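Local coordinates for protein YghZ aldo-keto reductase (Escherichia coli, PDB 3N6Q) that probably reduces aldehydes and ketones with a nicotinamide cofactor, as a TIM-barrel member of the aldo-keto reductase family, at residues V2-P7 with A86-E91; A47-A52 with E75-L80; R79-D84 with L92-K97. All coordinates share one frame; numbering follows the deposited sequence.

Contact 1: residues V2-P7 with A86-E91; sequences VWLANP and AAYRDE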
# COMPACT_ATOMS: atom_id res chain seq x y z
N VAL B 2 31.93 21.20 -7.47
CA VAL B 2 31.45 20.62 -6.19
C VAL B 2 31.12 21.81 -5.30
O VAL B 2 31.88 22.75 -5.24
CB VAL B 2 32.58 19.77 -5.53
CG1 VAL B 2 32.23 19.41 -4.10
CG2 VAL B 2 32.83 18.49 -6.34
N TRP B 3 29.95 21.81 -4.67
CA TRP B 3 29.58 22.96 -3.83
C TRP B 3 29.42 22.51 -2.39
O TRP B 3 28.72 21.53 -2.10
CB TRP B 3 28.30 23.65 -4.35
CG TRP B 3 27.84 24.77 -3.44
CD1 TRP B 3 28.52 25.93 -3.13
CD2 TRP B 3 26.67 24.77 -2.64
NE1 TRP B 3 27.79 26.68 -2.22
CE2 TRP B 3 26.69 25.96 -1.85
CE3 TRP B 3 25.59 23.88 -2.50
CZ2 TRP B 3 25.63 26.32 -1.00
CZ3 TRP B 3 24.53 24.24 -1.62
CH2 TRP B 3 24.57 25.46 -0.90
N LEU B 4 30.06 23.23 -1.46
CA LEU B 4 30.01 22.87 -0.05
C LEU B 4 29.21 23.95 0.72
O LEU B 4 29.50 25.15 0.65
CB LEU B 4 31.44 22.67 0.50
CG LEU B 4 31.71 22.33 1.96
CD1 LEU B 4 31.18 20.92 2.32
CD2 LEU B 4 33.24 22.36 2.20
N ALA B 5 28.09 23.54 1.30
CA ALA B 5 27.21 24.50 1.96
C ALA B 5 27.95 25.03 3.21
O ALA B 5 28.82 24.36 3.75
CB ALA B 5 25.89 23.80 2.37
N ASN B 6 27.59 26.23 3.62
CA ASN B 6 28.16 26.87 4.83
C ASN B 6 28.10 25.95 6.04
O ASN B 6 27.03 25.49 6.46
CB ASN B 6 27.42 28.20 5.05
CG ASN B 6 27.74 28.84 6.39
OD1 ASN B 6 28.79 28.59 6.96
ND2 ASN B 6 26.80 29.64 6.91
N PRO B 7 29.27 25.62 6.62
CA PRO B 7 29.25 24.67 7.73
C PRO B 7 28.54 25.23 8.94
O PRO B 7 28.08 24.45 9.74
CB PRO B 7 30.75 24.44 8.06
CG PRO B 7 31.51 25.13 7.01
CD PRO B 7 30.63 25.94 6.13
N ALA B 86 22.54 17.38 -4.28
CA ALA B 86 22.47 15.91 -4.23
C ALA B 86 22.83 15.31 -2.89
O ALA B 86 22.29 14.27 -2.52
CB ALA B 86 23.33 15.28 -5.35
N ALA B 87 23.72 15.92 -2.14
CA ALA B 87 24.03 15.36 -0.85
C ALA B 87 23.12 15.93 0.25
O ALA B 87 23.28 15.55 1.41
CB ALA B 87 25.50 15.59 -0.50
N TYR B 88 22.23 16.86 -0.10
CA TYR B 88 21.56 17.64 0.97
C TYR B 88 20.04 17.47 0.94
O TYR B 88 19.34 18.19 1.66
CB TYR B 88 21.83 19.14 0.82
CG TYR B 88 23.29 19.53 1.02
CD1 TYR B 88 23.97 19.20 2.20
CD2 TYR B 88 23.96 20.26 0.05
CE1 TYR B 88 25.33 19.56 2.38
CE2 TYR B 88 25.31 20.64 0.21
CZ TYR B 88 25.97 20.30 1.38
OH TYR B 88 27.29 20.69 1.51
N ARG B 89 19.51 16.58 0.09
CA ARG B 89 18.04 16.51 0.00
C ARG B 89 17.37 16.23 1.34
O ARG B 89 16.24 16.73 1.61
CB ARG B 89 17.57 15.50 -1.07
CG ARG B 89 16.10 15.64 -1.39
CD ARG B 89 15.27 14.63 -0.59
NE ARG B 89 13.82 14.75 -0.84
CZ ARG B 89 12.99 15.61 -0.23
NH1 ARG B 89 13.46 16.58 0.61
NH2 ARG B 89 11.66 15.56 -0.50
N ASP B 90 17.98 15.37 2.16
CA ASP B 90 17.35 14.97 3.42
C ASP B 90 17.46 16.06 4.52
O ASP B 90 16.89 15.88 5.61
CB ASP B 90 17.89 13.61 3.93
CG ASP B 90 17.54 12.45 2.93
OD1 ASP B 90 16.61 12.62 2.08
OD2 ASP B 90 18.08 11.34 3.11
N GLU B 91 18.12 17.15 4.19
CA GLU B 91 18.14 18.35 5.03
C GLU B 91 17.10 19.40 4.59
O GLU B 91 17.09 20.52 5.12
CB GLU B 91 19.56 18.96 4.98
CG GLU B 91 20.51 18.08 5.80
CD GLU B 91 21.96 18.48 5.65
OE1 GLU B 91 22.31 19.63 5.91
OE2 GLU B 91 22.76 17.59 5.31

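Contact 2: residues A47-A52 with E75-L80; sequences AILRKA and ENFGRL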
# COMPACT_ATOMS: atom_id res chain seq x y z
N ALA B 47 22.13 31.20 -7.26
CA ALA B 47 22.71 32.06 -6.19
C ALA B 47 21.72 32.21 -5.03
O ALA B 47 22.13 32.15 -3.82
CB ALA B 47 23.06 33.40 -6.75
N ILE B 48 20.44 32.42 -5.38
CA ILE B 48 19.35 32.44 -4.41
C ILE B 48 19.24 31.16 -3.57
O ILE B 48 19.17 31.23 -2.32
CB ILE B 48 17.98 32.88 -5.00
CG1 ILE B 48 18.06 34.27 -5.71
CG2 ILE B 48 16.90 32.81 -3.87
CD1 ILE B 48 16.99 34.56 -6.77
N LEU B 49 19.17 29.97 -4.20
CA LEU B 49 19.05 28.74 -3.40
C LEU B 49 20.23 28.51 -2.50
O LEU B 49 20.11 27.96 -1.36
CB LEU B 49 18.84 27.48 -4.29
CG LEU B 49 17.59 27.57 -5.20
CD1 LEU B 49 17.44 26.27 -6.05
CD2 LEU B 49 16.31 27.70 -4.34
N ARG B 50 21.42 28.77 -3.05
CA ARG B 50 22.61 28.49 -2.27
C ARG B 50 22.69 29.40 -1.05
O ARG B 50 23.06 28.98 0.02
CB ARG B 50 23.89 28.72 -3.10
CG ARG B 50 24.10 27.62 -4.16
CD ARG B 50 25.44 27.90 -4.87
NE ARG B 50 25.83 26.82 -5.78
CZ ARG B 50 27.03 26.73 -6.36
NH1 ARG B 50 27.95 27.68 -6.13
NH2 ARG B 50 27.30 25.72 -7.20
N LYS B 51 22.37 30.66 -1.27
CA LYS B 51 22.35 31.62 -0.17
C LYS B 51 21.30 31.23 0.86
O LYS B 51 21.62 31.19 2.09
CB LYS B 51 22.14 33.05 -0.69
CG LYS B 51 21.97 34.14 0.42
CD LYS B 51 23.27 34.23 1.26
CE LYS B 51 24.41 34.78 0.41
NZ LYS B 51 25.63 35.13 1.21
N ALA B 52 20.08 30.90 0.39
CA ALA B 52 19.03 30.45 1.31
C ALA B 52 19.53 29.35 2.23
O ALA B 52 19.44 29.45 3.47
CB ALA B 52 17.78 29.97 0.53
N GLU B 75 10.78 22.44 -12.53
CA GLU B 75 11.89 21.89 -13.38
C GLU B 75 13.27 22.50 -13.03
O GLU B 75 14.27 21.78 -12.91
CB GLU B 75 11.63 22.21 -14.85
CG GLU B 75 10.45 21.51 -15.39
CD GLU B 75 10.19 21.81 -16.88
OE1 GLU B 75 10.73 22.77 -17.44
OE2 GLU B 75 9.38 21.07 -17.48
N ASN B 76 13.29 23.81 -12.85
CA ASN B 76 14.54 24.54 -12.58
C ASN B 76 15.05 24.18 -11.22
O ASN B 76 16.24 23.85 -11.02
CB ASN B 76 14.33 26.05 -12.70
CG ASN B 76 14.29 26.53 -14.12
OD1 ASN B 76 14.92 25.91 -15.00
ND2 ASN B 76 13.54 27.57 -14.38
N PHE B 77 14.13 24.18 -10.25
CA PHE B 77 14.50 23.64 -8.96
C PHE B 77 15.02 22.22 -9.04
O PHE B 77 16.02 21.85 -8.37
CB PHE B 77 13.29 23.70 -7.99
CG PHE B 77 13.60 23.24 -6.59
CD1 PHE B 77 14.26 24.09 -5.69
CD2 PHE B 77 13.08 22.04 -6.12
CE1 PHE B 77 14.48 23.73 -4.37
CE2 PHE B 77 13.28 21.66 -4.79
CZ PHE B 77 14.00 22.51 -3.92
N GLY B 78 14.34 21.35 -9.78
CA GLY B 78 14.87 19.98 -9.89
C GLY B 78 16.30 19.93 -10.44
O GLY B 78 17.11 19.13 -10.01
N ARG B 79 16.59 20.76 -11.41
CA ARG B 79 17.95 20.77 -12.00
C ARG B 79 18.97 21.21 -10.97
O ARG B 79 20.08 20.65 -10.86
CB ARG B 79 17.97 21.79 -13.12
CG ARG B 79 17.15 21.39 -14.35
CD ARG B 79 17.37 22.41 -15.47
NE ARG B 79 18.74 22.35 -16.01
CZ ARG B 79 19.26 23.21 -16.89
NH1 ARG B 79 18.52 24.21 -17.39
NH2 ARG B 79 20.51 23.06 -17.30
N LEU B 80 18.62 22.29 -10.26
CA LEU B 80 19.55 22.83 -9.24
C LEU B 80 19.73 21.88 -8.09
O LEU B 80 20.86 21.78 -7.53
CB LEU B 80 19.15 24.24 -8.79
CG LEU B 80 19.23 25.26 -9.91
CD1 LEU B 80 18.58 26.57 -9.42
CD2 LEU B 80 20.70 25.50 -10.29

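Contact 3: residues R79-D84 with L92-K97; sequences RLLRED and LIISTK. With MG (magnesium ion), chain J.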
# COMPACT_ATOMS: atom_id res chain seq x y z
N ARG B 79 16.59 20.76 -11.41
CA ARG B 79 17.95 20.77 -12.00
C ARG B 79 18.97 21.21 -10.97
O ARG B 79 20.08 20.65 -10.86
CB ARG B 79 17.97 21.79 -13.12
CG ARG B 79 17.15 21.39 -14.35
CD ARG B 79 17.37 22.41 -15.47
NE ARG B 79 18.74 22.35 -16.01
CZ ARG B 79 19.26 23.21 -16.89
NH1 ARG B 79 18.52 24.21 -17.39
NH2 ARG B 79 20.51 23.06 -17.30
N LEU B 80 18.62 22.29 -10.26
CA LEU B 80 19.55 22.83 -9.24
C LEU B 80 19.73 21.88 -8.09
O LEU B 80 20.86 21.78 -7.53
CB LEU B 80 19.15 24.24 -8.79
CG LEU B 80 19.23 25.26 -9.91
CD1 LEU B 80 18.58 26.57 -9.42
CD2 LEU B 80 20.70 25.50 -10.29
N LEU B 81 18.66 21.13 -7.73
CA LEU B 81 18.76 20.11 -6.69
C LEU B 81 19.78 19.05 -7.09
O LEU B 81 20.61 18.62 -6.27
CB LEU B 81 17.44 19.40 -6.43
CG LEU B 81 16.27 19.88 -5.59
CD1 LEU B 81 15.40 18.59 -5.30
CD2 LEU B 81 16.82 20.53 -4.28
N ARG B 82 19.67 18.60 -8.35
CA ARG B 82 20.60 17.58 -8.85
C ARG B 82 22.02 18.13 -8.93
O ARG B 82 22.97 17.42 -8.61
CB ARG B 82 20.15 17.01 -10.21
CG ARG B 82 19.00 16.02 -10.09
CD ARG B 82 18.51 15.45 -11.45
NE ARG B 82 18.23 16.49 -12.45
CZ ARG B 82 17.02 16.91 -12.78
NH1 ARG B 82 15.94 16.38 -12.24
NH2 ARG B 82 16.88 17.84 -13.69
N GLU B 83 22.19 19.38 -9.36
CA GLU B 83 23.53 19.94 -9.56
C GLU B 83 24.22 20.27 -8.22
O GLU B 83 25.38 19.89 -8.00
CB GLU B 83 23.52 21.19 -10.46
CG GLU B 83 23.44 20.89 -12.00
CD GLU B 83 23.66 22.11 -12.87
OE1 GLU B 83 23.89 23.19 -12.30
OE2 GLU B 83 23.71 22.00 -14.15
N ASP B 84 23.46 20.88 -7.29
CA ASP B 84 24.08 21.48 -6.09
C ASP B 84 23.65 20.84 -4.77
O ASP B 84 24.30 21.07 -3.73
CB ASP B 84 23.75 22.96 -6.03
CG ASP B 84 24.51 23.79 -7.06
OD1 ASP B 84 25.54 23.32 -7.62
OD2 ASP B 84 24.12 24.96 -7.24
N LEU B 92 16.37 19.12 3.49
CA LEU B 92 15.44 20.09 2.89
C LEU B 92 14.00 19.68 3.11
O LEU B 92 13.68 18.47 3.09
CB LEU B 92 15.64 20.21 1.35
CG LEU B 92 17.06 20.61 0.93
CD1 LEU B 92 17.03 20.78 -0.63
CD2 LEU B 92 17.48 21.94 1.62
N ILE B 93 13.12 20.66 3.27
CA ILE B 93 11.65 20.42 3.24
C ILE B 93 11.10 21.07 2.00
O ILE B 93 11.21 22.27 1.79
CB ILE B 93 10.93 21.02 4.50
CG1 ILE B 93 11.57 20.52 5.77
CG2 ILE B 93 9.36 20.80 4.42
CD1 ILE B 93 11.43 18.94 5.95
N ILE B 94 10.71 20.21 1.05
CA ILE B 94 10.29 20.69 -0.25
C ILE B 94 8.77 20.52 -0.31
O ILE B 94 8.24 19.43 -0.07
CB ILE B 94 10.96 19.85 -1.39
CG1 ILE B 94 12.49 20.07 -1.36
CG2 ILE B 94 10.29 20.25 -2.74
CD1 ILE B 94 13.30 19.06 -2.19
N SER B 95 8.03 21.57 -0.69
CA SER B 95 6.62 21.39 -0.85
C SER B 95 6.16 21.64 -2.30
O SER B 95 6.87 22.29 -3.10
CB SER B 95 5.84 22.33 0.06
OG SER B 95 6.28 23.65 -0.28
N THR B 96 5.04 21.01 -2.68
CA THR B 96 4.32 21.52 -3.83
C THR B 96 2.82 21.40 -3.65
O THR B 96 2.37 21.05 -2.55
CB THR B 96 4.80 20.82 -5.14
OG1 THR B 96 4.31 21.55 -6.25
CG2 THR B 96 4.21 19.41 -5.21
N LYS B 97 2.05 21.87 -4.63
CA LYS B 97 0.62 22.10 -4.43
C LYS B 97 -0.11 21.82 -5.72
O LYS B 97 0.51 21.89 -6.82
CB LYS B 97 0.40 23.62 -4.16
CG LYS B 97 1.46 24.22 -3.14
CD LYS B 97 0.82 25.50 -2.56
CE LYS B 97 1.86 26.21 -1.62
NZ LYS B 97 2.98 26.76 -2.42
MG MG J . 24.36 23.20 -15.37

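Contact 1: residues V2-P7 with A86-E91
Trp3 meets Tyr88 with the far corner of its indole: CZ3 lies 4.1 Å from Tyr88 CE2, and the two side chains cross at about a right angle. Trp3 CG is anti to the backbone N (chi1 176°), which lays the ring along the chain so that Ala5 N stands 4.2 Å above one face, over its centre. Arg50 (cation-pi) and Phe85 (edge-to-face) also meet this ring. At Leu4 the backbone faces the phenol, and only the CD1 branch curls back, to 4.0 Å from Tyr88 OH. Ala5 N donates to Tyr88 OH at 3.0 Å in a nearly straight bond (172°), while the methyl CB of Ala5 sits 3.6 Å from Tyr88 CZ. A phenylalanine in place of Tyr88 would probably keep the ring packing but leave the amide of Ala5 without its acceptor, setting the arm freer to shift. Glu91 OE2 lies in the ring plane at the edge of Tyr88. The contact pins an irregular N-terminal arm to the loop leading into strand 93-98, at the end of the TIM barrel that aldo-keto reductases close with an N-terminal beta hairpin, here strand 15-17 paired antiparallel with strand 24-31, which also runs on into the barrel.

Contact 2: residues A47-A52 with E75-L80
Leu49 and Leu80 both carry CG anti to the carbonyl carbon (chi1 -58° and -64°), whereas Phe77 turns its CG anti to the backbone N (chi1 -176°); these choices bring two leucine methyls and a ring carbon of Phe77 together between the helices. The leucines point at one another from the start, with CA atoms 8.3 Å apart, the shortest such spacing between the segments. Phe77 does not aim directly at helix 42-54, and its torsion is what carries the ring across.

The touching is done by one branch of Leu49. Its CD1 methyl comes 3.6 Å from Leu80 CD1 and 3.8 Å from Leu80 CB, so it rests against both the root and one tip of that side chain. The same methyl is 3.9 Å from Phe77 CD1, approaching the ring obliquely. Phe77 and Leu80 stand three residues apart, about one turn of helix 72-84, and Leu49 reaches into the angle they form.

Around this centre the apolar layer carries on. Leu49 also packs on Phe36 and on Phe60 of strand 59-61, Phe77 on Leu62, and Leu80 on Leu42 and the side chains of Gln45 and Arg46. Helices 42-54 and 72-84 are consecutive in the outer layer of the TIM barrel, with strand 59-61 coming between them in the chain. At the flank Arg50 NE pairs with Asp84 OD2.

No hydrogen bond or charge pair joins the two segments here, and all three touching residues are buried. Cohesion between these faces therefore comes from shape and the exclusion of water, with nothing directional across the contact to fix the exact rotation of the leucine methyls.

Contact 3: residues R79-D84 with L92-K97
Leu81 packs both of its methyls against strand 93-98 and the residue leading into it. CD1 meets Ile94 CD1 tip to tip at 3.8 Å, and CD2 lies 3.7 Å from Leu92 CD1, where the two leucines slide past each other in opposite directions. With chi1 of -81°, Leu81 has CG anti to its carbonyl carbon, and the fork opens toward the strand so that each prong finds its own partner. Leu129 and Met127 continue this buried layer, touching Leu81 and Ile94 respectively. Helix and strand here are the second and third members of a beta-alpha-beta crossover, strand 59-61, helix 72-84, strand 93-98, the repeating unit of the TIM barrel; the leucine and isoleucine form part of the core between helix layer and barrel wall. The other side of the helix is quite different. Arg79, Arg82 and Glu83 are exposed, and Glu83 stretches outward, extended beyond CG, to a magnesium ion. Its OE2 is modelled 1.8 Å from the metal, short for magnesium, so the length itself is doubtful. The other carboxylate oxygen, Glu83 OE1, forms a salt bridge with Arg46 NH1, which also pairs with Asp84 OD2.

Contacts 2 and 3 lie closest, with centres about 7 Å apart; they share helix 72-84 and meet where Phe77 CE2 touches Ile94 CD1 at 3.7 Å. Contact 1 sits about 12 Å from each. Arg50 joins all three: its NE pairs with Asp84 OD2 at 2.9 Å, and its NH1 lies 3.5 Å from Trp3 CD1. The magnesium ion is about 7 Å from the side chain of Leu80 and about 12 Å from that of Trp3. Strand 93-98 leads from contact 3 toward the probable active site, where Lys97, bridged to Asp61 and near Tyr66 and His138, is consistent with the family's Asp-Tyr-Lys-His tetrad.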